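Local atomic coordinates of beta-galactosidase (Bacillus circulans subsp. alkalophilus, PDB entry 3TTY), a protein that hydrolyses terminal beta-galactose residues from beta-galactosides, as a TIM-barrel glycoside hydrolase with galactose bound in its active-site pocket. Residues 76-81 / 143-148; 247-252 / 268-273; 327-332 / 667-672; 570-575 / 583-588; 632-637 / 662-667. All blocks are in the same frame, centred on the assembly; numbering follows the deposited sequence.

Contact 1 of 5, residues 76-81 / 143-148; sequences LCLATS and VMWHVS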
# COMPACT_ATOMS: atom_id res chain seq x y z
N LEU A 76 11.19 6.32 43.64
CA LEU A 76 10.05 6.56 42.77
C LEU A 76 10.33 7.55 41.65
O LEU A 76 10.74 8.70 41.88
CB LEU A 76 8.85 7.01 43.59
CG LEU A 76 8.53 6.01 44.71
CD1 LEU A 76 7.59 6.60 45.74
CD2 LEU A 76 7.99 4.73 44.14
N CYS A 77 10.13 7.09 40.42
CA CYS A 77 10.01 7.96 39.27
C CYS A 77 8.50 8.16 39.05
O CYS A 77 7.84 7.30 38.46
CB CYS A 77 10.68 7.33 38.06
SG CYS A 77 10.65 8.39 36.61
N LEU A 78 7.96 9.26 39.55
CA LEU A 78 6.51 9.45 39.59
C LEU A 78 6.00 10.16 38.34
O LEU A 78 6.40 11.28 38.04
CB LEU A 78 6.08 10.20 40.85
CG LEU A 78 4.57 10.43 41.04
CD1 LEU A 78 3.78 9.10 41.04
CD2 LEU A 78 4.27 11.22 42.29
N ALA A 79 5.10 9.49 37.61
CA ALA A 79 4.53 10.07 36.40
C ALA A 79 3.27 10.90 36.70
O ALA A 79 2.57 10.64 37.68
CB ALA A 79 4.24 8.97 35.37
N THR A 80 3.00 11.89 35.87
CA THR A 80 1.81 12.72 36.03
C THR A 80 0.53 12.08 35.48
O THR A 80 -0.56 12.60 35.71
CB THR A 80 1.99 14.06 35.32
OG1 THR A 80 2.26 13.82 33.93
CG2 THR A 80 3.16 14.82 35.93
N SER A 81 0.67 10.97 34.74
CA SER A 81 -0.48 10.23 34.22
C SER A 81 -1.19 10.94 33.07
O SER A 81 -2.29 10.56 32.70
CB SER A 81 -1.51 9.96 35.32
OG SER A 81 -1.59 8.58 35.62
N VAL A 143 12.36 10.72 43.27
CA VAL A 143 13.65 11.18 42.81
C VAL A 143 13.57 11.83 41.43
O VAL A 143 14.55 12.39 40.94
CB VAL A 143 14.64 10.00 42.73
CG1 VAL A 143 15.08 9.55 44.12
CG2 VAL A 143 14.01 8.84 41.95
N MET A 144 12.40 11.73 40.81
CA MET A 144 12.23 12.17 39.42
C MET A 144 10.75 12.28 39.07
O MET A 144 9.96 11.43 39.47
CB MET A 144 12.93 11.19 38.48
CG MET A 144 12.88 11.55 37.00
SD MET A 144 13.84 13.02 36.52
CE MET A 144 15.47 12.61 37.12
N TRP A 145 10.38 13.34 38.35
CA TRP A 145 9.03 13.45 37.78
C TRP A 145 9.07 13.01 36.32
O TRP A 145 9.96 13.38 35.56
CB TRP A 145 8.49 14.89 37.84
CG TRP A 145 8.04 15.35 39.20
CD1 TRP A 145 8.72 16.19 40.04
CD2 TRP A 145 6.83 15.00 39.89
NE1 TRP A 145 8.00 16.38 41.19
CE2 TRP A 145 6.84 15.67 41.13
CE3 TRP A 145 5.74 14.19 39.57
CZ2 TRP A 145 5.81 15.55 42.05
CZ3 TRP A 145 4.72 14.06 40.49
CH2 TRP A 145 4.76 14.74 41.71
N HIS A 146 8.06 12.23 35.93
CA HIS A 146 7.94 11.66 34.60
C HIS A 146 6.67 12.26 33.99
O HIS A 146 5.56 11.73 34.14
CB HIS A 146 7.90 10.13 34.75
CG HIS A 146 7.65 9.36 33.48
ND1 HIS A 146 6.64 9.68 32.59
CD2 HIS A 146 8.23 8.23 33.01
CE1 HIS A 146 6.63 8.79 31.61
NE2 HIS A 146 7.58 7.90 31.84
N VAL A 147 6.84 13.40 33.31
CA VAL A 147 5.71 14.15 32.75
C VAL A 147 5.09 13.43 31.57
O VAL A 147 5.79 13.10 30.59
CB VAL A 147 6.12 15.55 32.29
CG1 VAL A 147 4.99 16.21 31.49
CG2 VAL A 147 6.53 16.40 33.48
N SER A 148 3.78 13.18 31.65
CA SER A 148 3.07 12.54 30.55
C SER A 148 3.78 11.22 30.19
O SER A 148 4.28 10.52 31.06
CB SER A 148 3.02 13.49 29.34
OG SER A 148 2.09 13.06 28.36

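Contact 2 of 5, residues 247-252 / 268-273; sequences IPVTTN and EMDVVS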
# COMPACT_ATOMS: atom_id res chain seq x y z
N ILE A 247 12.91 18.63 43.00
CA ILE A 247 12.76 17.35 42.32
C ILE A 247 12.90 17.57 40.82
O ILE A 247 12.16 18.36 40.25
CB ILE A 247 11.42 16.67 42.62
CG1 ILE A 247 11.24 16.50 44.13
CG2 ILE A 247 11.37 15.32 41.92
CD1 ILE A 247 10.02 15.65 44.55
N PRO A 248 13.85 16.87 40.18
CA PRO A 248 14.08 17.04 38.74
C PRO A 248 12.91 16.52 37.90
O PRO A 248 12.15 15.66 38.34
CB PRO A 248 15.33 16.19 38.47
CG PRO A 248 15.91 15.91 39.81
CD PRO A 248 14.76 15.88 40.76
N VAL A 249 12.78 17.04 36.68
CA VAL A 249 11.63 16.73 35.84
C VAL A 249 12.11 16.31 34.47
O VAL A 249 12.99 16.95 33.88
CB VAL A 249 10.74 17.97 35.65
CG1 VAL A 249 9.50 17.59 34.83
CG2 VAL A 249 10.37 18.58 36.99
N THR A 250 11.53 15.22 33.97
CA THR A 250 11.84 14.78 32.62
C THR A 250 10.56 14.32 31.92
O THR A 250 9.48 14.27 32.52
CB THR A 250 12.86 13.62 32.62
OG1 THR A 250 13.30 13.37 31.28
CG2 THR A 250 12.25 12.34 33.19
N THR A 251 10.70 14.00 30.64
CA THR A 251 9.68 13.25 29.93
C THR A 251 10.44 12.28 29.02
O THR A 251 11.62 12.50 28.75
CB THR A 251 8.68 14.16 29.15
OG1 THR A 251 7.66 13.34 28.57
CG2 THR A 251 9.40 14.97 28.05
N ASN A 252 9.81 11.20 28.59
CA ASN A 252 10.58 10.16 27.89
C ASN A 252 10.56 10.29 26.36
O ASN A 252 9.48 10.26 25.74
CB ASN A 252 10.22 8.74 28.36
CG ASN A 252 8.72 8.47 28.34
OD1 ASN A 252 7.91 9.38 28.28
ND2 ASN A 252 8.35 7.19 28.40
N GLU A 268 14.39 22.52 27.78
CA GLU A 268 13.32 22.71 28.76
C GLU A 268 13.28 21.60 29.81
O GLU A 268 12.46 21.65 30.74
CB GLU A 268 11.96 22.79 28.05
CG GLU A 268 11.93 23.76 26.87
CD GLU A 268 12.16 25.23 27.27
OE1 GLU A 268 11.92 25.62 28.44
OE2 GLU A 268 12.56 26.01 26.37
N MET A 269 14.14 20.60 29.65
CA MET A 269 14.16 19.41 30.51
C MET A 269 15.37 19.39 31.45
O MET A 269 16.47 19.75 31.04
CB MET A 269 14.19 18.14 29.65
CG MET A 269 12.99 17.96 28.74
SD MET A 269 13.35 16.86 27.37
CE MET A 269 13.25 15.26 28.18
N ASP A 270 15.19 18.95 32.69
CA ASP A 270 16.30 18.91 33.65
C ASP A 270 17.33 17.85 33.27
O ASP A 270 18.53 18.02 33.48
CB ASP A 270 15.79 18.63 35.06
CG ASP A 270 15.07 19.82 35.67
OD1 ASP A 270 15.45 20.98 35.38
OD2 ASP A 270 14.11 19.59 36.43
N VAL A 271 16.82 16.77 32.70
CA VAL A 271 17.65 15.66 32.25
C VAL A 271 16.89 14.97 31.12
O VAL A 271 15.66 14.96 31.10
CB VAL A 271 17.89 14.65 33.39
CG1 VAL A 271 16.63 13.88 33.68
CG2 VAL A 271 19.02 13.69 33.02
N VAL A 272 17.63 14.42 30.17
CA VAL A 272 17.02 13.68 29.08
C VAL A 272 16.74 12.26 29.55
O VAL A 272 17.43 11.75 30.42
CB VAL A 272 17.95 13.66 27.86
CG1 VAL A 272 17.47 12.65 26.83
CG2 VAL A 272 18.07 15.06 27.27
N SER A 273 15.70 11.65 29.01
CA SER A 273 15.47 10.23 29.22
C SER A 273 14.90 9.71 27.92
O SER A 273 14.33 10.48 27.14
CB SER A 273 14.50 10.00 30.38
OG SER A 273 13.17 10.37 30.04

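Contact 3 of 5, residues 327-332 / 667-672; sequences MRLWSY and RGVMIL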
# COMPACT_ATOMS: atom_id res chain seq x y z
N MET A 327 20.50 -8.75 26.59
CA MET A 327 19.86 -7.73 27.42
C MET A 327 20.93 -6.96 28.20
O MET A 327 20.88 -5.73 28.30
CB MET A 327 18.83 -8.38 28.36
CG MET A 327 18.00 -7.40 29.20
SD MET A 327 18.92 -6.66 30.57
CE MET A 327 19.30 -8.13 31.52
N ARG A 328 21.91 -7.69 28.72
CA ARG A 328 23.01 -7.08 29.47
C ARG A 328 23.92 -6.24 28.57
O ARG A 328 24.30 -5.13 28.92
CB ARG A 328 23.82 -8.17 30.17
CG ARG A 328 25.00 -7.68 30.98
CD ARG A 328 25.55 -8.87 31.74
NE ARG A 328 26.76 -8.58 32.51
CZ ARG A 328 27.99 -8.70 32.02
NH1 ARG A 328 28.17 -9.09 30.76
NH2 ARG A 328 29.04 -8.44 32.79
N LEU A 329 24.28 -6.80 27.41
CA LEU A 329 25.07 -6.10 26.40
C LEU A 329 24.48 -4.72 26.09
O LEU A 329 25.17 -3.71 26.18
CB LEU A 329 25.09 -6.91 25.10
CG LEU A 329 26.37 -7.04 24.27
CD1 LEU A 329 26.00 -7.25 22.81
CD2 LEU A 329 27.31 -5.86 24.42
N TRP A 330 23.20 -4.71 25.74
CA TRP A 330 22.51 -3.50 25.31
C TRP A 330 22.25 -2.50 26.44
O TRP A 330 22.06 -1.30 26.18
CB TRP A 330 21.20 -3.85 24.60
CG TRP A 330 21.42 -4.54 23.29
CD1 TRP A 330 22.61 -4.88 22.74
CD2 TRP A 330 20.41 -4.95 22.35
NE1 TRP A 330 22.42 -5.48 21.52
CE2 TRP A 330 21.08 -5.54 21.26
CE3 TRP A 330 19.01 -4.88 22.34
CZ2 TRP A 330 20.40 -6.06 20.16
CZ3 TRP A 330 18.33 -5.40 21.24
CH2 TRP A 330 19.03 -5.99 20.16
N SER A 331 22.23 -2.98 27.68
CA SER A 331 22.15 -2.09 28.85
C SER A 331 23.46 -1.35 29.06
O SER A 331 23.47 -0.14 29.26
CB SER A 331 21.80 -2.87 30.14
OG SER A 331 20.57 -3.56 30.02
N TYR A 332 24.58 -2.08 29.04
CA TYR A 332 25.88 -1.43 29.17
C TYR A 332 26.24 -0.58 27.95
O TYR A 332 27.03 0.36 28.05
CB TYR A 332 26.99 -2.43 29.48
CG TYR A 332 26.97 -2.91 30.91
CD1 TYR A 332 27.11 -2.02 31.96
CD2 TYR A 332 26.80 -4.26 31.21
CE1 TYR A 332 27.07 -2.45 33.28
CE2 TYR A 332 26.77 -4.69 32.52
CZ TYR A 332 26.91 -3.79 33.55
OH TYR A 332 26.88 -4.23 34.84
N ARG A 667 28.99 -11.79 23.55
CA ARG A 667 28.07 -10.88 24.22
C ARG A 667 28.67 -10.21 25.45
O ARG A 667 27.94 -9.61 26.25
CB ARG A 667 26.79 -11.62 24.63
CG ARG A 667 25.73 -11.69 23.56
CD ARG A 667 26.07 -12.67 22.46
NE ARG A 667 25.30 -12.35 21.25
CZ ARG A 667 24.50 -13.20 20.61
NH1 ARG A 667 24.36 -14.44 21.03
NH2 ARG A 667 23.86 -12.78 19.53
N GLY A 668 29.98 -10.29 25.59
CA GLY A 668 30.64 -9.87 26.81
C GLY A 668 30.78 -8.37 26.95
O GLY A 668 30.71 -7.64 25.97
N VAL A 669 30.98 -7.91 28.18
CA VAL A 669 31.20 -6.50 28.46
C VAL A 669 32.33 -6.38 29.47
O VAL A 669 32.34 -7.08 30.49
CB VAL A 669 29.93 -5.81 29.04
CG1 VAL A 669 30.23 -4.38 29.47
CG2 VAL A 669 28.79 -5.85 28.04
N MET A 670 33.29 -5.51 29.19
CA MET A 670 34.33 -5.16 30.14
C MET A 670 34.31 -3.65 30.27
O MET A 670 34.00 -2.93 29.32
CB MET A 670 35.70 -5.62 29.65
CG MET A 670 35.75 -7.08 29.19
SD MET A 670 37.32 -7.56 28.42
CE MET A 670 38.45 -7.21 29.76
N ILE A 671 34.63 -3.16 31.46
CA ILE A 671 34.77 -1.74 31.69
C ILE A 671 36.15 -1.50 32.27
O ILE A 671 36.36 -1.63 33.48
CB ILE A 671 33.69 -1.21 32.64
CG1 ILE A 671 32.29 -1.61 32.14
CG2 ILE A 671 33.79 0.29 32.78
CD1 ILE A 671 31.19 -1.25 33.11
N LEU A 672 37.10 -1.18 31.39
CA LEU A 672 38.48 -0.99 31.79
C LEU A 672 38.66 0.36 32.45
O LEU A 672 38.37 1.38 31.86
CB LEU A 672 39.38 -1.08 30.56
CG LEU A 672 39.87 -2.48 30.17
CD1 LEU A 672 39.11 -3.59 30.91
CD2 LEU A 672 39.83 -2.66 28.66
O HOH W 1 30.93 -10.24 30.30
O HOH W 2 26.46 -9.71 28.50

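Contact 4 of 5, residues 570-575 / 583-588; sequences PVLTRN and YYVASS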
# COMPACT_ATOMS: atom_id res chain seq x y z
N PRO A 570 35.70 16.45 -9.98
CA PRO A 570 35.99 16.19 -8.56
C PRO A 570 34.85 15.53 -7.79
O PRO A 570 33.69 15.90 -7.94
CB PRO A 570 36.26 17.59 -8.00
CG PRO A 570 36.59 18.45 -9.20
CD PRO A 570 35.76 17.88 -10.32
N VAL A 571 35.19 14.55 -6.96
CA VAL A 571 34.22 13.94 -6.05
C VAL A 571 34.71 14.03 -4.60
O VAL A 571 33.90 14.01 -3.66
CB VAL A 571 33.87 12.48 -6.46
CG1 VAL A 571 35.11 11.59 -6.43
CG2 VAL A 571 32.76 11.93 -5.57
N LEU A 572 36.02 14.17 -4.42
CA LEU A 572 36.56 14.49 -3.10
C LEU A 572 37.52 15.68 -3.17
O LEU A 572 38.49 15.67 -3.93
CB LEU A 572 37.26 13.29 -2.47
CG LEU A 572 37.85 13.55 -1.09
CD1 LEU A 572 36.76 13.89 -0.08
CD2 LEU A 572 38.71 12.37 -0.60
N THR A 573 37.25 16.70 -2.37
CA THR A 573 38.09 17.89 -2.36
C THR A 573 38.54 18.25 -0.95
O THR A 573 37.87 17.92 0.03
CB THR A 573 37.38 19.10 -3.02
OG1 THR A 573 36.30 19.54 -2.18
CG2 THR A 573 36.84 18.71 -4.42
N ARG A 574 39.70 18.91 -0.86
CA ARG A 574 40.23 19.42 0.40
C ARG A 574 40.58 20.90 0.24
O ARG A 574 41.42 21.25 -0.60
CB ARG A 574 41.48 18.64 0.82
CG ARG A 574 42.14 19.13 2.11
CD ARG A 574 43.45 18.41 2.39
NE ARG A 574 43.99 18.71 3.71
CZ ARG A 574 44.87 19.67 3.96
NH1 ARG A 574 45.32 20.44 2.97
NH2 ARG A 574 45.32 19.88 5.20
N ASN A 575 39.93 21.75 1.03
CA ASN A 575 40.24 23.18 1.03
C ASN A 575 40.97 23.63 2.27
O ASN A 575 40.47 23.45 3.37
CB ASN A 575 38.98 24.04 0.90
CG ASN A 575 39.30 25.50 0.48
OD1 ASN A 575 40.10 25.72 -0.42
ND2 ASN A 575 38.70 26.46 1.15
N TYR A 583 36.59 19.34 3.81
CA TYR A 583 36.48 18.26 2.84
C TYR A 583 35.06 18.16 2.32
O TYR A 583 34.11 18.04 3.09
CB TYR A 583 36.88 16.93 3.50
CG TYR A 583 38.35 16.83 3.88
CD1 TYR A 583 39.27 16.28 3.00
CD2 TYR A 583 38.80 17.29 5.11
CE1 TYR A 583 40.61 16.17 3.34
CE2 TYR A 583 40.14 17.20 5.45
CZ TYR A 583 41.04 16.64 4.55
OH TYR A 583 42.37 16.54 4.88
N TYR A 584 34.91 18.19 1.01
CA TYR A 584 33.60 18.05 0.39
C TYR A 584 33.50 16.69 -0.28
O TYR A 584 34.34 16.34 -1.11
CB TYR A 584 33.40 19.14 -0.64
CG TYR A 584 31.97 19.31 -1.11
CD1 TYR A 584 31.13 20.22 -0.48
CD2 TYR A 584 31.48 18.60 -2.20
CE1 TYR A 584 29.82 20.39 -0.91
CE2 TYR A 584 30.16 18.77 -2.64
CZ TYR A 584 29.35 19.67 -1.99
OH TYR A 584 28.05 19.86 -2.40
N VAL A 585 32.49 15.91 0.09
CA VAL A 585 32.29 14.58 -0.47
C VAL A 585 31.09 14.61 -1.39
O VAL A 585 29.95 14.63 -0.91
CB VAL A 585 32.06 13.52 0.65
CG1 VAL A 585 32.00 12.13 0.05
CG2 VAL A 585 33.16 13.60 1.70
N ALA A 586 31.34 14.61 -2.70
CA ALA A 586 30.29 14.93 -3.68
C ALA A 586 29.31 13.81 -3.98
O ALA A 586 28.40 13.98 -4.78
CB ALA A 586 30.91 15.44 -4.99
N SER A 587 29.49 12.66 -3.34
CA SER A 587 28.56 11.55 -3.53
C SER A 587 28.42 10.78 -2.23
O SER A 587 29.07 11.11 -1.23
CB SER A 587 29.04 10.64 -4.66
OG SER A 587 28.02 9.75 -5.08
N SER A 588 27.56 9.77 -2.23
CA SER A 588 27.42 8.89 -1.08
C SER A 588 28.30 7.68 -1.32
O SER A 588 27.99 6.83 -2.18
CB SER A 588 25.97 8.44 -0.88
OG SER A 588 25.84 7.75 0.35

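Contact 5 of 5, residues 632-637 / 662-667; sequences VMNHNA and ATIPAR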
# COMPACT_ATOMS: atom_id res chain seq x y z
N VAL A 632 34.01 -1.92 26.76
CA VAL A 632 34.28 -2.86 25.69
C VAL A 632 33.13 -3.82 25.57
O VAL A 632 32.74 -4.47 26.54
CB VAL A 632 35.56 -3.65 25.92
CG1 VAL A 632 35.88 -4.50 24.69
CG2 VAL A 632 36.71 -2.71 26.24
N MET A 633 32.57 -3.91 24.36
CA MET A 633 31.32 -4.62 24.17
C MET A 633 31.40 -5.49 22.94
O MET A 633 31.53 -5.01 21.82
CB MET A 633 30.17 -3.62 24.11
CG MET A 633 30.10 -2.82 25.42
SD MET A 633 29.21 -1.27 25.35
CE MET A 633 30.25 -0.29 24.25
N ASN A 634 31.34 -6.79 23.17
CA ASN A 634 31.47 -7.76 22.10
C ASN A 634 30.11 -8.18 21.60
O ASN A 634 29.44 -8.98 22.23
CB ASN A 634 32.24 -8.99 22.58
CG ASN A 634 32.42 -10.01 21.48
OD1 ASN A 634 32.13 -9.75 20.31
ND2 ASN A 634 32.92 -11.19 21.85
N HIS A 635 29.70 -7.65 20.45
CA HIS A 635 28.41 -8.00 19.86
C HIS A 635 28.40 -9.36 19.15
O HIS A 635 27.34 -9.89 18.81
CB HIS A 635 27.96 -6.90 18.89
CG HIS A 635 27.79 -5.56 19.55
ND1 HIS A 635 26.68 -5.23 20.29
CD2 HIS A 635 28.59 -4.47 19.57
CE1 HIS A 635 26.81 -3.99 20.74
NE2 HIS A 635 27.96 -3.51 20.32
N ASN A 636 29.59 -9.93 18.92
CA ASN A 636 29.70 -11.23 18.25
C ASN A 636 29.19 -12.38 19.10
O ASN A 636 29.26 -12.33 20.33
CB ASN A 636 31.15 -11.51 17.83
CG ASN A 636 31.73 -10.41 16.98
OD1 ASN A 636 31.54 -10.39 15.77
ND2 ASN A 636 32.46 -9.50 17.61
N ALA A 637 28.70 -13.43 18.45
CA ALA A 637 28.23 -14.63 19.15
C ALA A 637 29.40 -15.53 19.53
O ALA A 637 29.21 -16.65 20.02
CB ALA A 637 27.21 -15.39 18.30
N ALA A 662 43.85 -9.59 25.75
CA ALA A 662 42.71 -9.95 26.58
C ALA A 662 41.63 -10.58 25.73
O ALA A 662 41.48 -10.27 24.54
CB ALA A 662 42.16 -8.74 27.31
N THR A 663 40.88 -11.50 26.33
CA THR A 663 39.72 -12.07 25.66
C THR A 663 38.45 -11.56 26.32
O THR A 663 38.45 -11.15 27.49
CB THR A 663 39.73 -13.61 25.65
OG1 THR A 663 39.56 -14.10 26.99
CG2 THR A 663 41.05 -14.14 25.09
N ILE A 664 37.38 -11.58 25.55
CA ILE A 664 36.09 -11.10 26.00
C ILE A 664 35.09 -12.09 25.42
O ILE A 664 35.13 -12.41 24.24
CB ILE A 664 35.82 -9.67 25.50
CG1 ILE A 664 34.55 -9.09 26.13
CG2 ILE A 664 35.78 -9.63 23.97
CD1 ILE A 664 34.22 -7.65 25.68
N PRO A 665 34.21 -12.61 26.27
CA PRO A 665 33.29 -13.67 25.84
C PRO A 665 32.28 -13.16 24.84
O PRO A 665 32.10 -11.94 24.71
CB PRO A 665 32.58 -14.07 27.14
CG PRO A 665 33.39 -13.48 28.27
CD PRO A 665 34.05 -12.26 27.70
N ALA A 666 31.62 -14.07 24.13
CA ALA A 666 30.46 -13.72 23.33
C ALA A 666 29.53 -12.85 24.16
O ALA A 666 29.31 -13.12 25.33
CB ALA A 666 29.72 -14.99 22.87
N ARG A 667 28.99 -11.79 23.55
CA ARG A 667 28.07 -10.88 24.22
C ARG A 667 28.67 -10.21 25.45
O ARG A 667 27.94 -9.61 26.25
CB ARG A 667 26.79 -11.62 24.63
CG ARG A 667 25.73 -11.69 23.56
CD ARG A 667 26.07 -12.67 22.46
NE ARG A 667 25.30 -12.35 21.25
CZ ARG A 667 24.50 -13.20 20.61
NH1 ARG A 667 24.36 -14.44 21.03
NH2 ARG A 667 23.86 -12.78 19.53
O HOH W 3 24.64 -9.50 19.82

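Contact 1 of 5, residues 76-81 / 143-148
L78 and W145 run alongside each other on the outer face of two neighbouring parallel strands, the third and fourth of the eight-stranded TIM barrel. Methyl CD2 of L78 comes to 3.4 Å from CZ3 of W145 and also meets CH2, so the six-membered half of the indole does the touching. L78 is swung out to meet it with CG anti to the backbone N (chi1 -178°). On the inner face, SG of C77 sits 3.7 Å from CB of H146, at the edge of the imidazole and near its plane, while A79 CB packs 3.7 Å from ND1 of the same ring. C77 SG also touches CG of M144, whose chain then bends away. Beneath these side chains the strands are joined by a ladder of four backbone bonds, among them H146 N to L78 O at 2.8 Å and L78 N to M144 O at 3.0 Å; the strand axes diverge by 22°.

Further out, W145 NE1 is bonded to T244 OG1, and its ring packs on L240 of helix 215-243, which covers this face. H146 faces inward, its side chain about 6 Å from the bound galactose at the nearest atoms, and it touches T41 and N252 of the flanking strands. Past the strand ends, E236 and T82 both hydrogen-bond the hydroxyl of T80, which is gripped a third time from across the contact: S148 N donates to T80 OG1 over 2.8 Å, almost straight at 175°.

Contact 2 of 5, residues 247-252 / 268-273
M269 lies nearly perpendicular to T251, its methyl CE 3.9 Å from CG2 of T251 and 3.3 Å from that residue's carbonyl O. A bend at the sulfur (chi3 78°) turns the methyl inward. In the TIM barrel this is where the fifth strand, 249-253, meets the connection that leads into the sixth, 273-275. D270 clasps the start of the fifth strand: its OD2 accepts V249 N at 2.9 Å through the anti lone pair, and its own N returns a longer bond of 3.2 Å to V249 O. The same OD2 forms a salt bridge with K241 of helix 215-243, so one carboxylate oxygen ties together strand and helix. T250 OG1 stands 2.9 Å from V271 O, while CB of T250 packs on CG1 of V271. Toward the C-terminal end of the strand, S273 OG donates to T251 O at 2.9 Å, coming from well above the carbonyl plane. Next along is N252, part of the galactose pocket and in touch with the sugar; its amide is held by N149 and E150, ND2 bonding N149 OD1 and OD1 taking E150 N. S273 backs this residue directly, OG lying 3.8 Å from N252 CB.

Contact 3 of 5, residues 327-332 / 667-672
V669 wedges between L329 and Y332, and this apolar patch is the tight part of the contact. Its CG1 meets CB of Y332 at 3.8 Å, and its CG2 meets CD2 of L329 at 3.9 Å. Y332 crosses the valine at a slant, CD2 of the ring touching both valine methyls, while CE1, across the ring from CD2, comes more loosely to CD1 of I671, at 4.3 Å. L329 also lays CG 3.6 Å from R667 O. The faces joined are helix 326-336, just before the last strand of the TIM barrel, and strand 669-674 of the C-terminal domain.

The R328 side is looser and wet. Its chain is extended from CG to NE, which carries the guanidinium past V669, yet NH1 stays 4.0 Å from V669 N and makes no direct bond. One water accepts from both NH1 and V669 N; a second lies in the guanidinium plane, accepting from NH1 and donating to R667 O at 2.7 Å. E382 of helix 371-386 takes R328 NH2 in a salt bridge and hydrogen-bonds Y332 OH.

With no direct hydrogen bond between the two segments, the domains are joined here by methyl and ring packing plus water bridges, and the arginine's charge is probably balanced mainly from the barrel side by E382.

Contact 4 of 5, residues 570-575 / 583-588
T573 and Y584 form an antiparallel hydrogen-bonded pair, flanked by the non-hydrogen-bonded pairs L572–V585 and R574–Y583, with the short strand axes at 157°. One step further, A586 N donates to V571 O at 2.8 Å, practically straight (178°). R574 and Y583 run side by side on one face: the arginine's CG packs 3.6 Å from CE1 of the ring, and its extended chain then brings NE 2.9 Å from Y583 OH. That hydroxyl lies in the guanidinium plane, though the guanidinium and ring planes are 67° apart. E604 of helix 591-604 completes the cluster, in a salt bridge with R574 NH2 and hydrogen-bonded to Y583 OH.

These strands are the two arms of the beta hairpin 570-577/580-585 in the trimerisation domain. At the start of the first arm V571 and L572 both face A559 of the strand beyond, a classic beta bulge. From within the bulge, L572 CD1 touches V585 CG2 at 4.0 Å on the same face as the arginine, under F593 and L597 of helix 591-604. On the opposite face T573 OG1 lies 3.3 Å from CB of Y584, whose own hydroxyl bonds D548. V571 CG2, anti to its N, reaches CB of A586 and CB of S587, each at 4.0 Å.

Contact 5 of 5, residues 632-637 / 662-667
A637 covers one face of the R667 guanidinium, its CB 4.0 Å above the plane and displaced toward the rim near NH1. At the edge, in the plane, a water accepts from R667 NE and donates to H635 O at 2.9 Å, bridging the two segments. The second flat group is the N634 amide, directed at the 662-667 segment with CG anti to the backbone N (chi1 -179°). Its OD1 accepts twice: from N636 N, which closes an Asx turn from 49° above the carbonyl plane, and from N636 ND2 at 2.7 Å, close to the plane. Its ND2 donates to P665 O at 3.1 Å, tilted from the amide plane, and makes a weak bond to I664 O; E638 O is a further partner. With both ends of the amide engaged, its rotation is well fixed.

The backbone adds a bond of 3.3 Å from R667 N to N636 O, and A666 CB packs against A637 O. Deeper in, the touching atoms are carbons: N634 and I664 run antiparallel past one another, CB of the first 3.9 Å from CG2 of the second, and I664 CD1 meets CG1 of V632 at 3.7 Å.

In the C-terminal domain this joins the end of strand 627-634, in the five-stranded antiparallel sheet, to the turn leaving strand 661-664, which pairs with strand 640-643. I664 packs on M640 and on M670 of strand 669-674; M633 and H635 lie on L329 of helix 326-336, and the H635 ring stacks on F284.

Contacts 1 and 2 are consecutive pieces of the barrel wall, 9 Å apart between centres, and they bond directly: V147 N to T250 O at 2.9 Å and V147 O to T251 OG1 at 2.8 Å. Of the two, contact 2 reaches the galactose through N252, and H146 of contact 1 stands about 6 Å back, side chain to sugar. Contacts 3 and 5 share R667 and lie 8 Å apart between centres; M670 O and V632 N meet at 2.7 Å, so strand 627-634 of contact 5 is the direct neighbour of the strand that contact 3 packs against helix 326-336. Contact 4, in the trimerisation domain, is remote, its centre 40 Å from that of contact 2.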